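Local structure of protein B (Streptococcus agalactiae, 5H6I) at residues Thr103-Ile106 / Glu107-Phe111; Lys156-Glu159 / Gln160-Thr164; His215-Gly218 / Val219-Pro223. The protein binds the Fc region of IgG and, as the CAMP factor, acts as a secreted pore-forming toxin that permeabilizes membranes. All blocks are in the same frame, centred on the assembly; numbering follows the deposited sequence.

Contact 1 (Thr103-Ile106 / Glu107-Phe111); sequences TDVI and EAITF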
ATOM      1  N   THR A 103      10.359   8.036   4.515  1.00 58.53           N
ATOM      2  CA  THR A 103       9.339   8.851   3.864  1.00 57.90           C
ATOM      3  C   THR A 103       9.344   8.625   2.358  1.00 54.18           C
ATOM      4  O   THR A 103       8.283   8.596   1.723  1.00 57.74           O
ATOM      5  CB  THR A 103       9.557  10.329   4.193  1.00 53.70           C
ATOM      6  OG1 THR A 103       9.469  10.523   5.610  1.00 65.36           O
ATOM      7  CG2 THR A 103       8.509  11.195   3.507  1.00 62.04           C
ATOM      8  N   ASP A 104      10.531   8.452   1.769  1.00 55.40           N
ATOM      9  CA  ASP A 104      10.610   8.114   0.353  1.00 55.07           C
ATOM     10  C   ASP A 104      10.065   6.719   0.082  1.00 56.14           C
ATOM     11  O   ASP A 104       9.514   6.468  -0.996  1.00 50.72           O
ATOM     12  CB  ASP A 104      12.053   8.229  -0.135  1.00 45.07           C
ATOM     13  CG  ASP A 104      12.577   9.651  -0.076  1.00 61.83           C
ATOM     14  OD1 ASP A 104      12.108  10.492  -0.872  1.00 68.28           O
ATOM     15  OD2 ASP A 104      13.455   9.930   0.768  1.00 63.31           O
ATOM     16  N   VAL A 105      10.212   5.801   1.041  1.00 48.59           N
ATOM     17  CA  VAL A 105       9.598   4.482   0.910  1.00 55.05           C
ATOM     18  C   VAL A 105       8.081   4.611   0.876  1.00 52.62           C
ATOM     19  O   VAL A 105       7.411   4.070  -0.012  1.00 50.89           O
ATOM     20  CB  VAL A 105      10.058   3.557   2.052  1.00 49.25           C
ATOM     21  CG1 VAL A 105       9.130   2.356   2.171  1.00 38.48           C
ATOM     22  CG2 VAL A 105      11.490   3.106   1.831  1.00 44.61           C
ATOM     23  N   ILE A 106       7.520   5.343   1.842  1.00 50.58           N
ATOM     24  CA  ILE A 106       6.073   5.525   1.900  1.00 59.31           C
ATOM     25  C   ILE A 106       5.575   6.262   0.665  1.00 56.77           C
ATOM     26  O   ILE A 106       4.540   5.907   0.087  1.00 53.36           O
ATOM     27  CB  ILE A 106       5.680   6.260   3.197  1.00 49.38           C
ATOM     28  CG1 ILE A 106       6.126   5.456   4.419  1.00 53.10           C
ATOM     29  CG2 ILE A 106       4.181   6.511   3.238  1.00 54.23           C
ATOM     30  CD1 ILE A 106       6.010   6.213   5.725  1.00 61.86           C
ATOM     31  N   GLU A 107       6.307   7.293   0.233  1.00 56.61           N
ATOM     32  CA  GLU A 107       5.879   8.073  -0.925  1.00 54.29           C
ATOM     33  C   GLU A 107       5.861   7.225  -2.190  1.00 55.67           C
ATOM     34  O   GLU A 107       5.001   7.411  -3.059  1.00 60.74           O
ATOM     35  CB  GLU A 107       6.789   9.286  -1.108  1.00 54.96           C
ATOM     36  CG  GLU A 107       6.210  10.581  -0.565  1.00 64.24           C
ATOM     37  CD  GLU A 107       7.272  11.632  -0.317  1.00 61.62           C
ATOM     38  OE1 GLU A 107       7.111  12.427   0.632  1.00 71.10           O
ATOM     39  OE2 GLU A 107       8.266  11.663  -1.072  1.00 58.92           O
ATOM     40  N   ALA A 108       6.803   6.288  -2.314  1.00 56.33           N
ATOM     41  CA  ALA A 108       6.815   5.408  -3.476  1.00 60.76           C
ATOM     42  C   ALA A 108       5.633   4.446  -3.464  1.00 57.41           C
ATOM     43  O   ALA A 108       5.126   4.078  -4.528  1.00 55.87           O
ATOM     44  CB  ALA A 108       8.130   4.634  -3.539  1.00 55.06           C
ATOM     45  N   ILE A 109       5.177   4.039  -2.278  1.00 47.95           N
ATOM     46  CA  ILE A 109       4.061   3.102  -2.201  1.00 57.64           C
ATOM     47  C   ILE A 109       2.749   3.797  -2.547  1.00 52.99           C
ATOM     48  O   ILE A 109       1.928   3.260  -3.299  1.00 52.16           O
ATOM     49  CB  ILE A 109       4.010   2.448  -0.810  1.00 57.81           C
ATOM     50  CG1 ILE A 109       5.290   1.650  -0.560  1.00 61.03           C
ATOM     51  CG2 ILE A 109       2.792   1.553  -0.694  1.00 48.62           C
ATOM     52  CD1 ILE A 109       5.673   1.555   0.895  1.00 61.87           C
ATOM     53  N   THR A 110       2.527   4.997  -2.003  1.00 52.80           N
ATOM     54  CA  THR A 110       1.335   5.755  -2.368  1.00 57.64           C
ATOM     55  C   THR A 110       1.364   6.169  -3.834  1.00 58.61           C
ATOM     56  O   THR A 110       0.306   6.305  -4.457  1.00 64.89           O
ATOM     57  CB  THR A 110       1.188   6.991  -1.479  1.00 50.58           C
ATOM     58  OG1 THR A 110       2.092   8.011  -1.919  1.00 64.88           O
ATOM     59  CG2 THR A 110       1.470   6.647  -0.024  1.00 56.85           C
ATOM     60  N   PHE A 111       2.559   6.375  -4.394  1.00 50.44           N
ATOM     61  CA  PHE A 111       2.670   6.647  -5.823  1.00 50.67           C
ATOM     62  C   PHE A 111       2.147   5.475  -6.643  1.00 62.38           C
ATOM     63  O   PHE A 111       1.539   5.669  -7.702  1.00 67.65           O
ATOM     64  CB  PHE A 111       4.124   6.954  -6.185  1.00 50.48           C
ATOM     65  CG  PHE A 111       4.370   7.091  -7.661  1.00 56.03           C
ATOM     66  CD1 PHE A 111       4.143   8.295  -8.306  1.00 59.19           C
ATOM     67  CD2 PHE A 111       4.841   6.018  -8.403  1.00 55.90           C
ATOM     68  CE1 PHE A 111       4.372   8.425  -9.662  1.00 64.79           C
ATOM     69  CE2 PHE A 111       5.070   6.142  -9.760  1.00 61.78           C
ATOM     70  CZ  PHE A 111       4.836   7.348 -10.390  1.00 63.84           C
TER
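Glu107 reaches back one turn on helix 93-115 and brings OE1 to 3.4 Å from Thr103 CG2; the two side chains meet at a slant. With chi1 at -60°, Thr103 OG1 lies beside the backbone N and CG2 is anti to that N, where Glu107 meets it; OG1 is hydrogen-bonded to Lys44 NZ. Glu107 OE2 comes 4.0 Å from OD1 of Asp104, and the two carboxylate planes are almost perpendicular. Asp104 also has a long, weak ion pair with Lys156. Elsewhere on the helix, Val105 and Ile109 lie side by side and point the same way, with Val105 CG1 3.8 Å from Ile109 CD1. This stretch lies within the region that binds the IgG constant region, and helices 35-58, 121-139 and 145-163 pack on it. Ile106 O receives a nearly straight bond from Thr110 N (3.0 Å, 173° at the hydrogen), and Thr110 CG2 rests 3.2 Å from Ile106 O. Thr110 turns its hydroxyl back along the helix (chi1 78°), where OG1 donates to Glu107 O at 3.2 Å. The two acids probably repel mildly, which Lys156 would partly offset, while Val105 and Ile109 give the buried side an apolar surface.

Contact 2 (Lys156-Glu159 / Gln160-Thr164); sequences KALE and QKVLT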
ATOM      1  N   LYS A 156      13.161   7.186  -7.138  1.00 62.12           N
ATOM      2  CA  LYS A 156      12.465   8.289  -7.793  1.00 63.42           C
ATOM      3  C   LYS A 156      12.574   8.189  -9.310  1.00 61.53           C
ATOM      4  O   LYS A 156      11.594   8.422 -10.027  1.00 62.84           O
ATOM      5  CB  LYS A 156      13.016   9.626  -7.300  1.00 60.08           C
ATOM      6  CG  LYS A 156      12.456  10.067  -5.956  1.00 59.49           C
ATOM      7  CD  LYS A 156      13.213  11.267  -5.413  1.00 63.08           C
ATOM      8  CE  LYS A 156      12.601  11.768  -4.117  1.00 71.42           C
ATOM      9  NZ  LYS A 156      13.479  12.764  -3.444  1.00 71.88           N
ATOM     10  N   ALA A 157      13.761   7.843  -9.817  1.00 55.03           N
ATOM     11  CA  ALA A 157      13.910   7.616 -11.249  1.00 59.77           C
ATOM     12  C   ALA A 157      13.112   6.403 -11.707  1.00 60.06           C
ATOM     13  O   ALA A 157      12.594   6.390 -12.829  1.00 61.56           O
ATOM     14  CB  ALA A 157      15.386   7.446 -11.608  1.00 53.96           C
ATOM     15  N   LEU A 158      13.002   5.380 -10.855  1.00 60.23           N
ATOM     16  CA  LEU A 158      12.198   4.213 -11.196  1.00 52.39           C
ATOM     17  C   LEU A 158      10.715   4.554 -11.255  1.00 48.99           C
ATOM     18  O   LEU A 158       9.974   3.948 -12.036  1.00 51.36           O
ATOM     19  CB  LEU A 158      12.449   3.097 -10.182  1.00 50.72           C
ATOM     20  CG  LEU A 158      12.110   1.665 -10.591  1.00 52.80           C
ATOM     21  CD1 LEU A 158      12.863   1.268 -11.849  1.00 58.79           C
ATOM     22  CD2 LEU A 158      12.430   0.715  -9.452  1.00 52.11           C
ATOM     23  N   GLU A 159      10.269   5.516 -10.444  1.00 43.10           N
ATOM     24  CA  GLU A 159       8.862   5.904 -10.450  1.00 53.70           C
ATOM     25  C   GLU A 159       8.460   6.496 -11.796  1.00 62.62           C
ATOM     26  O   GLU A 159       7.436   6.118 -12.374  1.00 60.92           O
ATOM     27  CB  GLU A 159       8.589   6.903  -9.325  1.00 60.54           C
ATOM     28  CG  GLU A 159       8.628   6.311  -7.928  1.00 62.06           C
ATOM     29  CD  GLU A 159       8.784   7.374  -6.857  1.00 60.16           C
ATOM     30  OE1 GLU A 159       9.147   8.516  -7.205  1.00 83.86           O
ATOM     31  OE2 GLU A 159       8.547   7.069  -5.671  1.00 56.99           O
ATOM     32  N   GLN A 160       9.261   7.434 -12.309  1.00 56.78           N
ATOM     33  CA  GLN A 160       8.935   8.056 -13.588  1.00 59.44           C
ATOM     34  C   GLN A 160       9.121   7.088 -14.749  1.00 54.48           C
ATOM     35  O   GLN A 160       8.481   7.246 -15.794  1.00 70.42           O
ATOM     36  CB  GLN A 160       9.791   9.307 -13.796  1.00 63.29           C
ATOM     37  CG  GLN A 160       9.543  10.407 -12.775  1.00 72.24           C
ATOM     38  CD  GLN A 160       8.319  11.242 -13.100  1.00 88.20           C
ATOM     39  OE1 GLN A 160       8.141  11.689 -14.234  1.00 81.30           O
ATOM     40  NE2 GLN A 160       7.468  11.458 -12.103  1.00 75.15           N
ATOM     41  N   LYS A 161       9.984   6.082 -14.584  1.00 49.77           N
ATOM     42  CA  LYS A 161      10.230   5.138 -15.669  1.00 50.01           C
ATOM     43  C   LYS A 161       9.061   4.177 -15.846  1.00 60.54           C
ATOM     44  O   LYS A 161       8.664   3.878 -16.979  1.00 59.36           O
ATOM     45  CB  LYS A 161      11.526   4.371 -15.410  1.00 43.45           C
ATOM     46  CG  LYS A 161      11.791   3.245 -16.396  1.00 56.62           C
ATOM     47  CD  LYS A 161      12.958   2.380 -15.943  1.00 63.79           C
ATOM     48  CE  LYS A 161      13.108   1.150 -16.824  1.00 72.29           C
ATOM     49  NZ  LYS A 161      14.073   0.171 -16.250  1.00 71.75           N
ATOM     50  N   VAL A 162       8.492   3.682 -14.743  1.00 58.20           N
ATOM     51  CA  VAL A 162       7.378   2.747 -14.845  1.00 61.62           C
ATOM     52  C   VAL A 162       6.099   3.438 -15.297  1.00 57.80           C
ATOM     53  O   VAL A 162       5.139   2.761 -15.684  1.00 55.57           O
ATOM     54  CB  VAL A 162       7.150   2.013 -13.509  1.00 55.37           C
ATOM     55  CG1 VAL A 162       8.405   1.261 -13.094  1.00 49.73           C
ATOM     56  CG2 VAL A 162       6.717   2.991 -12.426  1.00 47.56           C
ATOM     57  N   LEU A 163       6.055   4.773 -15.258  1.00 55.17           N
ATOM     58  CA  LEU A 163       4.899   5.487 -15.786  1.00 51.29           C
ATOM     59  C   LEU A 163       4.769   5.300 -17.291  1.00 57.69           C
ATOM     60  O   LEU A 163       3.654   5.319 -17.826  1.00 64.59           O
ATOM     61  CB  LEU A 163       4.996   6.975 -15.448  1.00 52.21           C
ATOM     62  CG  LEU A 163       4.546   7.404 -14.052  1.00 63.29           C
ATOM     63  CD1 LEU A 163       4.772   8.895 -13.859  1.00 65.45           C
ATOM     64  CD2 LEU A 163       3.086   7.046 -13.821  1.00 60.54           C
ATOM     65  N   THR A 164       5.889   5.119 -17.988  1.00 44.49           N
ATOM     66  CA  THR A 164       5.883   4.909 -19.429  1.00 57.33           C
ATOM     67  C   THR A 164       5.602   3.463 -19.818  1.00 57.26           C
ATOM     68  O   THR A 164       5.630   3.144 -21.012  1.00 61.28           O
ATOM     69  CB  THR A 164       7.220   5.352 -20.032  1.00 65.82           C
ATOM     70  OG1 THR A 164       8.244   4.414 -19.675  1.00 69.66           O
ATOM     71  CG2 THR A 164       7.603   6.733 -19.519  1.00 59.20           C
TER
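Lys156 meets Gln160 through the backbone: Gln160 N donates to Lys156 O in a weak bond of 3.4 Å. Gln160 CG, beside its own backbone N (chi1 -63°), lies 4.0 Å from Lys156 O; beyond it the chain bends. The long arm of Lys156 leads away from this turn, and its NZ has a long, weak ion pair with Asp104 of helix 93-115. Ala157 comes next. Its carbonyl oxygen accepts from Lys161 N at 3.2 Å. The CB of Lys161 sits close to the same oxygen, and the rest of the lysine runs outward in an extended chain. Leu158 brings both its carbonyl and its branched end to the next turn. Leu158 O takes a hydrogen bond from Val162 N at 3.1 Å, 160° at the hydrogen. CG1 of Val162 also lies against Leu158 O, and is loosely packed on Leu158 CG at 4.5 Å. Leu158 CD1 comes within 4.2 Å of Lys161 CD. Glu159 closes the segment. The other methyl of Val162, CG2, lies 3.2 Å from Glu159 O, and the bond this oxygen takes from Leu163 N is long and weak. The Glu159 side chain leads elsewhere, onto Ala108 and Phe111 of helix 93-115. Beyond Leu163, Lys161 O accepts from both N and OG1 of Thr164. The hydroxyl comes in the carbonyl plane, at 2.8 Å between OG1 and Lys161 O. One flank thus packs on helix 93-115 and the other carries lysine and glutamine, the pattern of an amphipathic helix on the outside of a helical bundle.

Contact 3 (His215-Gly218 / Val219-Pro223); sequences HAVG and VQLNP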
ATOM      1  N   HIS A 215     -21.004 -13.056  -4.866  1.00 46.65           N
ATOM      2  CA  HIS A 215     -20.661 -13.298  -6.263  1.00 46.18           C
ATOM      3  C   HIS A 215     -19.490 -12.430  -6.705  1.00 52.58           C
ATOM      4  O   HIS A 215     -18.625 -12.883  -7.464  1.00 51.65           O
ATOM      5  CB  HIS A 215     -21.878 -13.051  -7.155  1.00 48.26           C
ATOM      6  CG  HIS A 215     -21.580 -13.135  -8.619  1.00 46.99           C
ATOM      7  ND1 HIS A 215     -21.250 -12.032  -9.376  1.00 60.75           N
ATOM      8  CD2 HIS A 215     -21.560 -14.191  -9.466  1.00 55.74           C
ATOM      9  CE1 HIS A 215     -21.042 -12.404 -10.626  1.00 54.03           C
ATOM     10  NE2 HIS A 215     -21.223 -13.711 -10.707  1.00 50.66           N
ATOM     11  N   ALA A 216     -19.445 -11.176  -6.244  1.00 46.79           N
ATOM     12  CA  ALA A 216     -18.320 -10.311  -6.577  1.00 46.59           C
ATOM     13  C   ALA A 216     -17.022 -10.827  -5.970  1.00 47.58           C
ATOM     14  O   ALA A 216     -15.949 -10.654  -6.561  1.00 60.17           O
ATOM     15  CB  ALA A 216     -18.597  -8.882  -6.110  1.00 37.60           C
ATOM     16  N   VAL A 217     -17.097 -11.459  -4.796  1.00 47.51           N
ATOM     17  CA  VAL A 217     -15.912 -12.068  -4.199  1.00 49.66           C
ATOM     18  C   VAL A 217     -15.403 -13.209  -5.067  1.00 49.68           C
ATOM     19  O   VAL A 217     -14.190 -13.426  -5.177  1.00 49.58           O
ATOM     20  CB  VAL A 217     -16.221 -12.538  -2.763  1.00 45.15           C
ATOM     21  CG1 VAL A 217     -15.021 -13.246  -2.156  1.00 47.55           C
ATOM     22  CG2 VAL A 217     -16.634 -11.360  -1.896  1.00 48.08           C
ATOM     23  N   GLY A 218     -16.313 -13.948  -5.705  1.00 52.67           N
ATOM     24  CA  GLY A 218     -15.889 -15.001  -6.614  1.00 53.12           C
ATOM     25  C   GLY A 218     -15.153 -14.463  -7.825  1.00 53.66           C
ATOM     26  O   GLY A 218     -14.203 -15.084  -8.312  1.00 54.68           O
ATOM     27  N   VAL A 219     -15.578 -13.303  -8.330  1.00 45.35           N
ATOM     28  CA  VAL A 219     -14.863 -12.668  -9.433  1.00 56.24           C
ATOM     29  C   VAL A 219     -13.490 -12.198  -8.973  1.00 59.13           C
ATOM     30  O   VAL A 219     -12.495 -12.335  -9.697  1.00 62.75           O
ATOM     31  CB  VAL A 219     -15.697 -11.511 -10.011  1.00 47.26           C
ATOM     32  CG1 VAL A 219     -14.855 -10.650 -10.942  1.00 55.81           C
ATOM     33  CG2 VAL A 219     -16.918 -12.052 -10.740  1.00 44.79           C
ATOM     34  N   GLN A 220     -13.410 -11.647  -7.758  1.00 47.61           N
ATOM     35  CA  GLN A 220     -12.127 -11.203  -7.224  1.00 56.54           C
ATOM     36  C   GLN A 220     -11.166 -12.371  -7.028  1.00 58.02           C
ATOM     37  O   GLN A 220      -9.956 -12.219  -7.229  1.00 65.38           O
ATOM     38  CB  GLN A 220     -12.346 -10.457  -5.905  1.00 57.18           C
ATOM     39  CG  GLN A 220     -11.096 -10.278  -5.059  1.00 71.63           C
ATOM     40  CD  GLN A 220     -11.281  -9.252  -3.958  1.00 72.47           C
ATOM     41  OE1 GLN A 220     -12.058  -8.308  -4.098  1.00 74.76           O
ATOM     42  NE2 GLN A 220     -10.568  -9.433  -2.853  1.00 68.81           N
ATOM     43  N   LEU A 221     -11.681 -13.539  -6.651  1.00 55.24           N
ATOM     44  CA  LEU A 221     -10.844 -14.714  -6.447  1.00 50.00           C
ATOM     45  C   LEU A 221     -10.546 -15.466  -7.738  1.00 58.54           C
ATOM     46  O   LEU A 221      -9.776 -16.432  -7.707  1.00 63.72           O
ATOM     47  CB  LEU A 221     -11.507 -15.662  -5.443  1.00 53.49           C
ATOM     48  CG  LEU A 221     -11.633 -15.144  -4.009  1.00 55.42           C
ATOM     49  CD1 LEU A 221     -12.666 -15.950  -3.238  1.00 61.65           C
ATOM     50  CD2 LEU A 221     -10.287 -15.178  -3.303  1.00 53.61           C
ATOM     51  N   ASN A 222     -11.128 -15.053  -8.861  1.00 49.78           N
ATOM     52  CA  ASN A 222     -10.903 -15.709 -10.142  1.00 61.35           C
ATOM     53  C   ASN A 222      -9.624 -15.176 -10.777  1.00 62.92           C
ATOM     54  O   ASN A 222      -9.548 -13.990 -11.119  1.00 52.13           O
ATOM     55  CB  ASN A 222     -12.102 -15.490 -11.070  1.00 57.11           C
ATOM     56  CG  ASN A 222     -12.083 -16.406 -12.282  1.00 57.66           C
ATOM     57  OD1 ASN A 222     -11.045 -16.956 -12.651  1.00 65.92           O
ATOM     58  ND2 ASN A 222     -13.241 -16.570 -12.912  1.00 57.55           N
ATOM     59  N   PRO A 223      -8.598 -16.015 -10.947  1.00 54.28           N
ATOM     60  CA  PRO A 223      -7.353 -15.545 -11.570  1.00 57.47           C
ATOM     61  C   PRO A 223      -7.443 -15.366 -13.076  1.00 59.71           C
ATOM     62  O   PRO A 223      -6.465 -14.917 -13.684  1.00 67.04           O
ATOM     63  CB  PRO A 223      -6.341 -16.650 -11.213  1.00 59.03           C
ATOM     64  CG  PRO A 223      -7.026 -17.518 -10.183  1.00 53.49           C
ATOM     65  CD  PRO A 223      -8.483 -17.402 -10.476  1.00 52.62           C
TER
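Val219 brings CG2 near the His215 ring at a slant, 4.1 Å from His215 CE1 and one turn on along helix 203-220. CG2 is on the His215 side because it stands beside the backbone nitrogen, with CG1 anti to it (chi1 167°). The ring is held from elsewhere: ND1 is hydrogen-bonded to Glu233 of helix 227-245, and Val219 touches that same glutamate. Val219 N donates to His215 O at 3.2 Å. Gly218 has no side chain and meets the following residues by its backbone. Its carbonyl oxygen O has Asn222 CB at 3.5 Å. The segments lie near the C-terminal end of the second helix of a three-helix bundle formed by helices 179-196, 203-220 and 227-245. Ala216 fits between the other two, against Leu182 on one and Leu237 on the other, and Val217 packs on Ile186 of helix 179-196. Val217 and Leu221 lie side by side and point the same way, with Val217 CG1 3.7 Å from Leu221 CD1. Leu221 CG rests 3.3 Å from Val217 O, the oxygen that accepts from Leu221 N at 2.9 Å. Gln220 NE2 is hydrogen-bonded to Asp183 OD2, and Lys179 NZ to the carbonyl oxygens of Gln220 and Asn222.

Contact 1 is the most buried of the three, with its centre about 9 Å from the centre of the chain; contacts 2 and 3 are surface contacts. Contacts 1 and 2 belong to adjoining helices, 93-115 and 145-163, and touch directly: Phe111 CZ lies 3.7 Å from Leu163 CG. Contact 3 is on helix 203-220, with its nearest atoms about 17 Å from contact 1 and about 21 Å from contact 2. All three rest on main-chain bonds one turn apart. Contact 1 adds branched hydrocarbons and two neighbouring acids. Contact 2 has weaker backbone bonds and longer polar side chains. Contact 3 combines valine and leucine packing with polar links to both neighbouring helices.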